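Local coordinates for twitching motility protein PilT (Aquifex aeolicus, PDB 2EYU) that probably uses ATP binding and hydrolysis to power the retraction of type IV pili that underlies twitching motility, at residues L20-M25 and I46-Q51; Y66-K71 and V75-V80; Q153-L158 and R196-Q201. The protein carries 1 engineered substitution. All coordinates share one frame; numbering follows the deposited sequence.

Interaction 1 of 3, residues L20-M25 and I46-Q51; sequences LCHRKM and IDYINQ
Tyr48 reaches from its helix across to Cys21 and His22, and its ring meets both of them. The bond from CA to CB is aimed at loop 20-25, and CG, anti to the backbone N (chi1 173°), puts the CD2-CE2 edge of the ring beside Cys21 and His22. Along this edge, CD2 meets Cys21 CB at 4.1 Å. One atom further on, CE2 lies 3.7 Å from His22 CE1, and CZ is next to the same carbon. At the tip, OH comes within 2.9 Å of His22 CE1, which lies in the plane of the tyrosine ring. The two rings are oblique, their planes at 82° and centroids 5.5 Å apart. The loop leads into strand 26-31, and helix 38-52 starts at a sequence pattern consistent with a Walker A P-loop; the contact therefore joins the approach to this strand-loop-helix unit with the far half of its helix. Replacing Tyr48 by an alanine would probably leave the His22 imidazole free to turn and open a gap beside Cys21 CB. One residue on in the helix, Ile49 gives a second apolar touch, its CG1 lying 3.9 Å from Cys21 CB. That branch stands beside the backbone N (chi1 -51°), which brings it nearer the loop than its CB direction suggests, while Ile57 and Tyr55 pack against the same isoleucine.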
loop_
_atom_site.group_PDB
_atom_site.type_symbol
_atom_site.label_atom_id
_atom_site.label_comp_id
_atom_site.label_asym_id
_atom_site.label_seq_id
_atom_site.Cartn_x
_atom_site.Cartn_y
_atom_site.Cartn_z
ATOM N N LEU A 20 -0.315 -3.989 10.544
ATOM C CA LEU A 20 -0.012 -2.622 10.159
ATOM C C LEU A 20 -1.090 -1.692 10.685
ATOM O O LEU A 20 -0.882 -0.560 11.114
ATOM C CB LEU A 20 0.093 -2.472 8.638
ATOM C CG LEU A 20 1.374 -2.960 7.954
ATOM C CD1 LEU A 20 1.833 -4.300 8.482
ATOM C CD2 LEU A 20 1.159 -3.015 6.444
ATOM N N CYS A 21 -2.331 -2.183 10.672
ATOM C CA CYS A 21 -3.395 -1.332 11.179
ATOM C C CYS A 21 -3.236 -1.049 12.674
ATOM O O CYS A 21 -3.929 -0.163 13.182
ATOM C CB CYS A 21 -4.753 -2.000 10.988
ATOM S SG CYS A 21 -4.989 -2.398 9.222
ATOM N N HIS A 22 -2.395 -1.813 13.372
ATOM C CA HIS A 22 -2.205 -1.496 14.791
ATOM C C HIS A 22 -1.108 -0.465 14.961
ATOM O O HIS A 22 -0.801 -0.064 16.090
ATOM C CB HIS A 22 -1.902 -2.791 15.555
ATOM C CG HIS A 22 -3.174 -3.570 15.767
ATOM N ND1 HIS A 22 -3.352 -4.867 15.366
ATOM C CD2 HIS A 22 -4.333 -3.202 16.354
ATOM C CE1 HIS A 22 -4.569 -5.277 15.692
ATOM N NE2 HIS A 22 -5.192 -4.280 16.298
ATOM N N ARG A 23 -0.513 -0.006 13.850
ATOM C CA ARG A 23 0.499 1.049 14.024
ATOM C C ARG A 23 -0.200 2.359 14.369
ATOM O O ARG A 23 -1.311 2.624 13.927
ATOM C CB ARG A 23 1.388 1.176 12.800
ATOM C CG ARG A 23 1.907 -0.103 12.187
ATOM C CD ARG A 23 3.221 -0.594 12.766
ATOM N NE ARG A 23 3.948 -1.442 11.830
ATOM C CZ ARG A 23 4.527 -2.599 12.103
ATOM N NH1 ARG A 23 4.479 -3.099 13.335
ATOM N NH2 ARG A 23 5.163 -3.287 11.161
ATOM N N LYS A 24 0.420 3.211 15.190
ATOM C CA LYS A 24 -0.162 4.454 15.656
ATOM C C LYS A 24 0.119 5.665 14.780
ATOM O O LYS A 24 -0.547 6.690 14.977
ATOM C CB LYS A 24 0.366 4.750 17.075
ATOM C CG LYS A 24 1.879 4.892 17.135
ATOM C CD LYS A 24 2.300 6.356 17.160
ATOM C CE LYS A 24 2.435 6.858 18.591
ATOM N NZ LYS A 24 2.961 5.787 19.488
HETATM N N MSE A 25 1.062 5.609 13.847
HETATM C CA MSE A 25 1.282 6.689 12.880
HETATM C C MSE A 25 2.116 6.162 11.715
HETATM O O MSE A 25 2.583 5.024 11.761
HETATM C CB MSE A 25 1.955 7.937 13.466
HETATM C CG MSE A 25 3.395 7.687 13.906
HETATM SE SE MSE A 25 4.275 9.312 14.480
HETATM C CE MSE A 25 3.299 9.328 16.152
ATOM N N ILE A 46 -9.275 -0.913 6.518
ATOM C CA ILE A 46 -9.914 0.101 7.351
ATOM C C ILE A 46 -11.121 -0.457 8.082
ATOM O O ILE A 46 -11.418 -0.170 9.245
ATOM C CB ILE A 46 -10.323 1.299 6.471
ATOM C CG1 ILE A 46 -9.136 2.110 5.931
ATOM C CG2 ILE A 46 -11.312 2.202 7.190
ATOM C CD1 ILE A 46 -9.622 3.149 4.930
ATOM N N ASP A 47 -11.903 -1.307 7.404
ATOM C CA ASP A 47 -13.084 -1.838 8.078
ATOM C C ASP A 47 -12.723 -2.742 9.261
ATOM O O ASP A 47 -13.566 -2.851 10.147
ATOM C CB ASP A 47 -13.996 -2.625 7.130
ATOM C CG ASP A 47 -15.360 -2.852 7.765
ATOM O OD1 ASP A 47 -15.743 -4.030 7.923
ATOM O OD2 ASP A 47 -16.031 -1.858 8.112
ATOM N N TYR A 48 -11.537 -3.334 9.264
ATOM C CA TYR A 48 -10.974 -4.022 10.410
ATOM C C TYR A 48 -10.842 -3.041 11.566
ATOM O O TYR A 48 -11.230 -3.327 12.697
ATOM C CB TYR A 48 -9.586 -4.611 10.141
ATOM C CG TYR A 48 -8.899 -5.202 11.363
ATOM C CD1 TYR A 48 -9.307 -6.375 11.964
ATOM C CD2 TYR A 48 -7.811 -4.545 11.934
ATOM C CE1 TYR A 48 -8.676 -6.904 13.081
ATOM C CE2 TYR A 48 -7.174 -5.057 13.044
ATOM C CZ TYR A 48 -7.601 -6.235 13.624
ATOM O OH TYR A 48 -6.944 -6.719 14.725
ATOM N N ILE A 49 -10.238 -1.905 11.229
ATOM C CA ILE A 49 -10.067 -0.867 12.239
ATOM C C ILE A 49 -11.439 -0.539 12.806
ATOM O O ILE A 49 -11.610 -0.664 14.018
ATOM C CB ILE A 49 -9.383 0.377 11.647
ATOM C CG1 ILE A 49 -8.095 0.085 10.875
ATOM C CG2 ILE A 49 -9.121 1.381 12.745
ATOM C CD1 ILE A 49 -7.582 1.237 10.035
ATOM N N ASN A 50 -12.369 -0.158 11.931
ATOM C CA ASN A 50 -13.752 0.129 12.279
ATOM C C ASN A 50 -14.315 -0.822 13.328
ATOM O O ASN A 50 -15.005 -0.404 14.260
ATOM C CB ASN A 50 -14.635 0.021 11.027
ATOM C CG ASN A 50 -15.965 0.721 11.056
ATOM O OD1 ASN A 50 -16.804 0.511 10.168
ATOM N ND2 ASN A 50 -16.230 1.590 12.020
ATOM N N GLN A 51 -14.028 -2.113 13.149
ATOM C CA GLN A 51 -14.664 -3.140 13.962
ATOM C C GLN A 51 -13.920 -3.364 15.272
ATOM O O GLN A 51 -14.463 -3.882 16.231
ATOM C CB GLN A 51 -14.696 -4.486 13.232
ATOM C CG GLN A 51 -15.167 -4.441 11.798
ATOM C CD GLN A 51 -14.542 -5.500 10.919
ATOM O OE1 GLN A 51 -13.968 -5.171 9.880
ATOM N NE2 GLN A 51 -14.654 -6.756 11.344
#

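Interaction 2 of 3, residues Y66-K71 and V75-V80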
loop_
_atom_site.group_PDB
_atom_site.type_symbol
_atom_site.label_atom_id
_atom_site.label_comp_id
_atom_site.label_asym_id
_atom_site.label_seq_id
_atom_site.Cartn_x
_atom_site.Cartn_y
_atom_site.Cartn_z
ATOM N N TYR A 66 -16.541 2.212 -1.407
ATOM C CA TYR A 66 -17.247 1.282 -0.497
ATOM C C TYR A 66 -17.741 2.116 0.669
ATOM O O TYR A 66 -17.026 3.031 1.107
ATOM C CB TYR A 66 -16.309 0.168 -0.165
ATOM C CG TYR A 66 -16.394 -0.921 0.836
ATOM C CD1 TYR A 66 -15.987 -2.206 0.455
ATOM C CD2 TYR A 66 -16.829 -0.764 2.147
ATOM C CE1 TYR A 66 -16.028 -3.271 1.330
ATOM C CE2 TYR A 66 -16.876 -1.827 3.037
ATOM C CZ TYR A 66 -16.474 -3.080 2.619
ATOM O OH TYR A 66 -16.506 -4.155 3.478
ATOM N N VAL A 67 -18.952 1.843 1.150
ATOM C CA VAL A 67 -19.431 2.648 2.275
ATOM C C VAL A 67 -19.264 1.886 3.578
ATOM O O VAL A 67 -19.574 0.705 3.733
ATOM C CB VAL A 67 -20.893 3.102 2.131
ATOM C CG1 VAL A 67 -21.207 3.409 0.679
ATOM C CG2 VAL A 67 -21.818 2.040 2.703
ATOM N N PHE A 68 -18.744 2.613 4.569
ATOM C CA PHE A 68 -18.429 1.895 5.809
ATOM C C PHE A 68 -19.606 1.961 6.785
ATOM O O PHE A 68 -20.143 3.057 6.939
ATOM C CB PHE A 68 -17.170 2.484 6.438
ATOM C CG PHE A 68 -15.890 2.008 5.764
ATOM C CD1 PHE A 68 -15.051 2.892 5.120
ATOM C CD2 PHE A 68 -15.560 0.666 5.789
ATOM C CE1 PHE A 68 -13.896 2.439 4.508
ATOM C CE2 PHE A 68 -14.410 0.205 5.186
ATOM C CZ PHE A 68 -13.574 1.097 4.547
ATOM N N LYS A 69 -19.912 0.810 7.352
ATOM C CA LYS A 69 -20.864 0.520 8.410
ATOM C C LYS A 69 -20.486 1.301 9.662
ATOM O O LYS A 69 -19.296 1.568 9.884
ATOM C CB LYS A 69 -20.875 -0.975 8.730
ATOM C CG LYS A 69 -22.037 -1.812 8.248
ATOM C CD LYS A 69 -22.674 -2.622 9.373
ATOM C CE LYS A 69 -23.297 -3.911 8.860
ATOM N NZ LYS A 69 -24.614 -4.206 9.496
ATOM N N HIS A 70 -21.430 1.686 10.523
ATOM C CA HIS A 70 -20.934 2.338 11.739
ATOM C C HIS A 70 -20.875 1.322 12.889
ATOM O O HIS A 70 -21.891 1.026 13.507
ATOM C CB HIS A 70 -21.764 3.550 12.154
ATOM C CG HIS A 70 -21.365 4.052 13.514
ATOM N ND1 HIS A 70 -22.276 4.320 14.507
ATOM C CD2 HIS A 70 -20.147 4.322 14.043
ATOM C CE1 HIS A 70 -21.639 4.739 15.587
ATOM N NE2 HIS A 70 -20.336 4.753 15.334
ATOM N N LYS A 71 -19.667 0.852 13.117
ATOM C CA LYS A 71 -19.234 -0.170 14.052
ATOM C C LYS A 71 -18.604 0.445 15.292
ATOM O O LYS A 71 -19.270 1.235 15.966
ATOM C CB LYS A 71 -18.252 -1.107 13.327
ATOM C CG LYS A 71 -18.956 -1.939 12.253
ATOM C CD LYS A 71 -17.995 -2.789 11.453
ATOM C CE LYS A 71 -18.618 -4.025 10.840
ATOM N NZ LYS A 71 -19.117 -5.005 11.848
ATOM N N VAL A 75 -16.292 7.118 11.394
ATOM C CA VAL A 75 -15.788 7.264 10.032
ATOM C C VAL A 75 -16.487 8.328 9.209
ATOM O O VAL A 75 -17.657 8.331 8.822
ATOM C CB VAL A 75 -15.869 5.899 9.303
ATOM C CG1 VAL A 75 -17.317 5.561 8.996
ATOM C CG2 VAL A 75 -15.030 5.877 8.030
ATOM N N ASN A 76 -15.704 9.355 8.882
ATOM C CA ASN A 76 -16.187 10.365 7.950
ATOM C C ASN A 76 -15.587 10.116 6.572
ATOM O O ASN A 76 -14.362 10.104 6.439
ATOM C CB ASN A 76 -15.832 11.758 8.465
ATOM C CG ASN A 76 -16.658 12.113 9.685
ATOM O OD1 ASN A 76 -17.250 11.228 10.305
ATOM N ND2 ASN A 76 -16.706 13.394 10.033
ATOM N N GLN A 77 -16.435 9.901 5.581
ATOM C CA GLN A 77 -16.063 9.648 4.202
ATOM C C GLN A 77 -16.411 10.822 3.291
ATOM O O GLN A 77 -17.563 11.200 3.119
ATOM C CB GLN A 77 -16.741 8.386 3.663
ATOM C CG GLN A 77 -16.389 7.103 4.404
ATOM C CD GLN A 77 -16.894 5.884 3.656
ATOM O OE1 GLN A 77 -16.321 5.558 2.610
ATOM N NE2 GLN A 77 -17.944 5.237 4.145
ATOM N N ARG A 78 -15.378 11.416 2.704
ATOM C CA ARG A 78 -15.540 12.658 1.970
ATOM C C ARG A 78 -15.177 12.467 0.505
ATOM O O ARG A 78 -14.051 12.100 0.165
ATOM C CB ARG A 78 -14.674 13.736 2.642
ATOM C CG ARG A 78 -14.818 13.745 4.160
ATOM C CD ARG A 78 -14.460 15.080 4.788
ATOM N NE ARG A 78 -13.032 15.333 4.770
ATOM C CZ ARG A 78 -12.298 16.054 5.602
ATOM N NH1 ARG A 78 -12.813 16.692 6.645
ATOM N NH2 ARG A 78 -10.988 16.144 5.379
ATOM N N GLU A 79 -16.156 12.701 -0.361
ATOM C CA GLU A 79 -15.975 12.617 -1.802
ATOM C C GLU A 79 -15.454 13.953 -2.319
ATOM O O GLU A 79 -16.128 14.980 -2.201
ATOM C CB GLU A 79 -17.282 12.262 -2.511
ATOM C CG GLU A 79 -17.155 11.814 -3.953
ATOM C CD GLU A 79 -17.130 12.935 -4.965
ATOM O OE1 GLU A 79 -17.811 13.964 -4.746
ATOM O OE2 GLU A 79 -16.427 12.803 -5.997
ATOM N N VAL A 80 -14.260 13.933 -2.895
ATOM C CA VAL A 80 -13.758 15.159 -3.522
ATOM C C VAL A 80 -14.706 15.549 -4.653
ATOM O O VAL A 80 -14.798 14.891 -5.689
ATOM C CB VAL A 80 -12.325 15.011 -4.049
ATOM C CG1 VAL A 80 -12.145 15.731 -5.381
ATOM C CG2 VAL A 80 -11.337 15.544 -3.018
#
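The Phe68 ring and the Gln77 side-chain amide meet obliquely, their planes 47° apart and the two side chains crossing at about a right angle. Phe68 CD1 is the nearest ring atom, 3.8 Å from Gln77 CD. One face of the ring carries Tyr66 CD2 from its own segment, 3.9 Å above the plane and displaced toward the rim. Val75 comes at a slant too: its CG2 approaches the ring while its CG1 rests 4.0 Å from Phe68 CB. With CG anti to the carbonyl carbon (chi1 -79°), the ring also reaches Ile46 and Asp47 of helix 38-52. Phe68 thus lies between that helix and strand 74-79, touching both; the strand is the outermost at this end of the sheet within the chain and pairs in parallel with strand 56-61.

Beyond its CG the Gln77 chain is extended, and it carries the amide to the backbone of the loop. As modelled, OE1 lies 3.0 Å from Tyr66 O, and NE2 lies 2.8 Å from Phe68 N. Like facing like at both ends indicates that the amide is probably turned over; set the other way, it might offer its N-H to the Tyr66 carbonyl and its oxygen to the Phe68 N-H.

Interaction 3 of 3, residues Q153-L158 and R196-Q201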
loop_
_atom_site.group_PDB
_atom_site.type_symbol
_atom_site.label_atom_id
_atom_site.label_comp_id
_atom_site.label_asym_id
_atom_site.label_seq_id
_atom_site.Cartn_x
_atom_site.Cartn_y
_atom_site.Cartn_z
ATOM N N GLN A 153 15.748 14.655 1.248
ATOM C CA GLN A 153 14.802 14.937 2.319
ATOM C C GLN A 153 13.661 13.923 2.372
ATOM O O GLN A 153 13.537 13.168 3.335
ATOM C CB GLN A 153 14.235 16.351 2.181
ATOM C CG GLN A 153 13.878 16.934 3.546
ATOM C CD GLN A 153 13.289 18.326 3.476
ATOM O OE1 GLN A 153 13.895 19.260 2.960
ATOM N NE2 GLN A 153 12.072 18.444 3.997
ATOM N N VAL A 154 12.826 13.896 1.351
ATOM C CA VAL A 154 11.761 12.916 1.185
ATOM C C VAL A 154 12.228 11.499 1.317
ATOM O O VAL A 154 11.548 10.668 1.936
ATOM C CB VAL A 154 11.182 13.021 -0.259
ATOM C CG1 VAL A 154 9.960 12.125 -0.375
ATOM C CG2 VAL A 154 10.886 14.458 -0.600
ATOM N N ARG A 155 13.400 11.172 0.738
ATOM C CA ARG A 155 13.806 9.766 0.869
ATOM C C ARG A 155 13.976 9.363 2.332
ATOM O O ARG A 155 13.517 8.306 2.770
ATOM C CB ARG A 155 15.083 9.489 0.089
ATOM C CG ARG A 155 15.405 8.021 -0.129
ATOM C CD ARG A 155 16.758 7.837 -0.795
ATOM N NE ARG A 155 17.371 9.092 -1.203
ATOM C CZ ARG A 155 17.296 9.763 -2.335
ATOM N NH1 ARG A 155 16.569 9.336 -3.358
ATOM N NH2 ARG A 155 17.961 10.908 -2.470
ATOM N N ILE A 156 14.627 10.195 3.130
ATOM C CA ILE A 156 14.910 9.815 4.527
ATOM C C ILE A 156 13.686 9.977 5.416
ATOM O O ILE A 156 13.561 9.249 6.400
ATOM C CB ILE A 156 16.122 10.615 5.044
ATOM C CG1 ILE A 156 17.445 10.166 4.422
ATOM C CG2 ILE A 156 16.173 10.579 6.575
ATOM C CD1 ILE A 156 18.378 11.260 3.974
ATOM N N VAL A 157 12.749 10.868 5.144
ATOM C CA VAL A 157 11.460 10.864 5.855
ATOM C C VAL A 157 10.768 9.526 5.670
ATOM O O VAL A 157 10.278 8.904 6.610
ATOM C CB VAL A 157 10.535 11.983 5.339
ATOM C CG1 VAL A 157 9.124 11.863 5.885
ATOM C CG2 VAL A 157 11.091 13.366 5.681
ATOM N N LEU A 158 10.706 9.042 4.417
ATOM C CA LEU A 158 10.081 7.759 4.176
ATOM C C LEU A 158 10.774 6.676 4.999
ATOM O O LEU A 158 10.102 5.807 5.537
ATOM C CB LEU A 158 10.159 7.342 2.707
ATOM C CG LEU A 158 9.008 7.670 1.766
ATOM C CD1 LEU A 158 9.415 7.359 0.328
ATOM C CD2 LEU A 158 7.733 6.920 2.147
ATOM N N ARG A 196 17.563 4.912 3.435
ATOM C CA ARG A 196 18.317 6.076 3.884
ATOM C C ARG A 196 19.514 6.354 2.977
ATOM O O ARG A 196 19.584 7.459 2.440
ATOM C CB ARG A 196 18.758 5.863 5.339
ATOM C CG ARG A 196 18.139 6.854 6.303
ATOM C CD ARG A 196 18.150 6.411 7.747
ATOM N NE ARG A 196 16.785 6.215 8.252
ATOM C CZ ARG A 196 16.449 5.282 9.125
ATOM N NH1 ARG A 196 17.387 4.458 9.580
ATOM N NH2 ARG A 196 15.202 5.150 9.538
ATOM N N GLU A 197 20.399 5.380 2.817
ATOM C CA GLU A 197 21.518 5.399 1.904
ATOM C C GLU A 197 21.099 5.304 0.441
ATOM O O GLU A 197 21.956 5.410 -0.439
ATOM C CB GLU A 197 22.477 4.226 2.153
ATOM C CG GLU A 197 23.126 4.227 3.528
ATOM C CD GLU A 197 22.277 3.447 4.513
ATOM O OE1 GLU A 197 21.850 2.321 4.165
ATOM O OE2 GLU A 197 22.017 3.968 5.620
ATOM N N ASN A 198 19.825 5.094 0.132
ATOM C CA ASN A 198 19.442 4.955 -1.271
ATOM C C ASN A 198 20.102 3.735 -1.903
ATOM O O ASN A 198 20.804 3.867 -2.910
ATOM C CB ASN A 198 19.820 6.196 -2.086
ATOM C CG ASN A 198 19.024 6.294 -3.375
ATOM O OD1 ASN A 198 17.889 5.822 -3.439
ATOM N ND2 ASN A 198 19.603 6.910 -4.400
ATOM N N LYS A 199 19.891 2.581 -1.316
ATOM C CA LYS A 199 20.335 1.285 -1.803
ATOM C C LYS A 199 19.115 0.412 -2.130
ATOM O O LYS A 199 18.937 -0.655 -1.546
ATOM C CB LYS A 199 21.181 0.536 -0.781
ATOM C CG LYS A 199 22.676 0.675 -1.060
ATOM C CD LYS A 199 23.437 1.047 0.207
ATOM C CE LYS A 199 24.647 1.909 -0.118
ATOM N NZ LYS A 199 24.255 3.352 -0.179
ATOM N N LEU A 200 18.333 0.925 -3.061
ATOM C CA LEU A 200 17.026 0.359 -3.418
ATOM C C LEU A 200 17.216 -0.962 -4.150
ATOM O O LEU A 200 16.364 -1.851 -4.153
ATOM C CB LEU A 200 16.239 1.390 -4.216
ATOM C CG LEU A 200 15.642 2.599 -3.501
ATOM C CD1 LEU A 200 14.419 3.109 -4.259
ATOM C CD2 LEU A 200 15.242 2.338 -2.050
ATOM N N GLN A 201 18.388 -1.105 -4.776
ATOM C CA GLN A 201 18.765 -2.369 -5.396
ATOM C C GLN A 201 18.917 -3.457 -4.333
ATOM O O GLN A 201 18.364 -4.545 -4.494
ATOM C CB GLN A 201 20.073 -2.251 -6.169
ATOM C CG GLN A 201 20.001 -2.702 -7.620
ATOM C CD GLN A 201 20.851 -1.805 -8.506
ATOM O OE1 GLN A 201 21.995 -1.494 -8.162
ATOM N NE2 GLN A 201 20.292 -1.383 -9.631
#
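Arg155, Arg196 and Ile156 bring helix 151-161 against the place where helix 189-197 ends in a Schellman motif, with Asn198 as its C-prime residue at positive phi. Lys199 then takes the N-cap position of helix 200-209, so the first helix meets a short junction between two others. The backbones come close here: the CA atoms of Ile156 and Arg196 are 5.1 Å apart.

Ile156 and Arg196 meet through aliphatic carbons. Ile156 CG1 lies 3.9 Å from Arg196 CG, with the Arg196 carbonyl oxygen beside the same isoleucine atom, and the two side chains cross at about a right angle. Beyond CG the Arg196 chain bends at chi3 and turns its polar end back to helix 151-161, where NE is hydrogen-bonded to Ser159 OG and the guanidinium makes a cation-pi contact with Phe160. Since Ser159 OG also bonds to Ile156 O, one hydroxyl links the arginine to the backbone of the helix it packs on.

Arg155 goes to the junction instead. Its chain leaves the helix with CG anti to the backbone N (chi1 -166°), then doubles back at a nearly eclipsed chi3 of -6°, which lays the guanidinium over Asn198. The planes of guanidinium and amide are 32° apart, and Asn198 ND2 sits 4.0 Å above the guanidinium plane, offset toward the rim. The amide thus lies over a face of the arginine, away from the directions in which its N-H groups point, and the contact is one of van der Waals touch between flat groups. At the corner of the arginine's bend, CD comes nearest to the asparagine, 3.5 Å from Asn198 OD1.

Overall arrangement
Interactions 1 and 2 are neighbours, their centres 15 Å apart, and they meet at helix 38-52, which carries one segment of interaction 1 and is touched by Phe68 of interaction 2: Asp47 CB lies 3.5 Å from Phe68 CE2. Interaction 1 includes the far half of the helix of the presumed P-loop unit, and interaction 2 lies against that helix; the Tyr66 side chain comes near the P-loop pattern without touching it. Interaction 3 stands apart. Its centre is 26 Å from that of interaction 1, with nearest atoms about 10 Å apart, and 34 Å from that of interaction 2, across the centre of the chain. It joins helix 151-161 to the junction of helices 189-197 and 200-209.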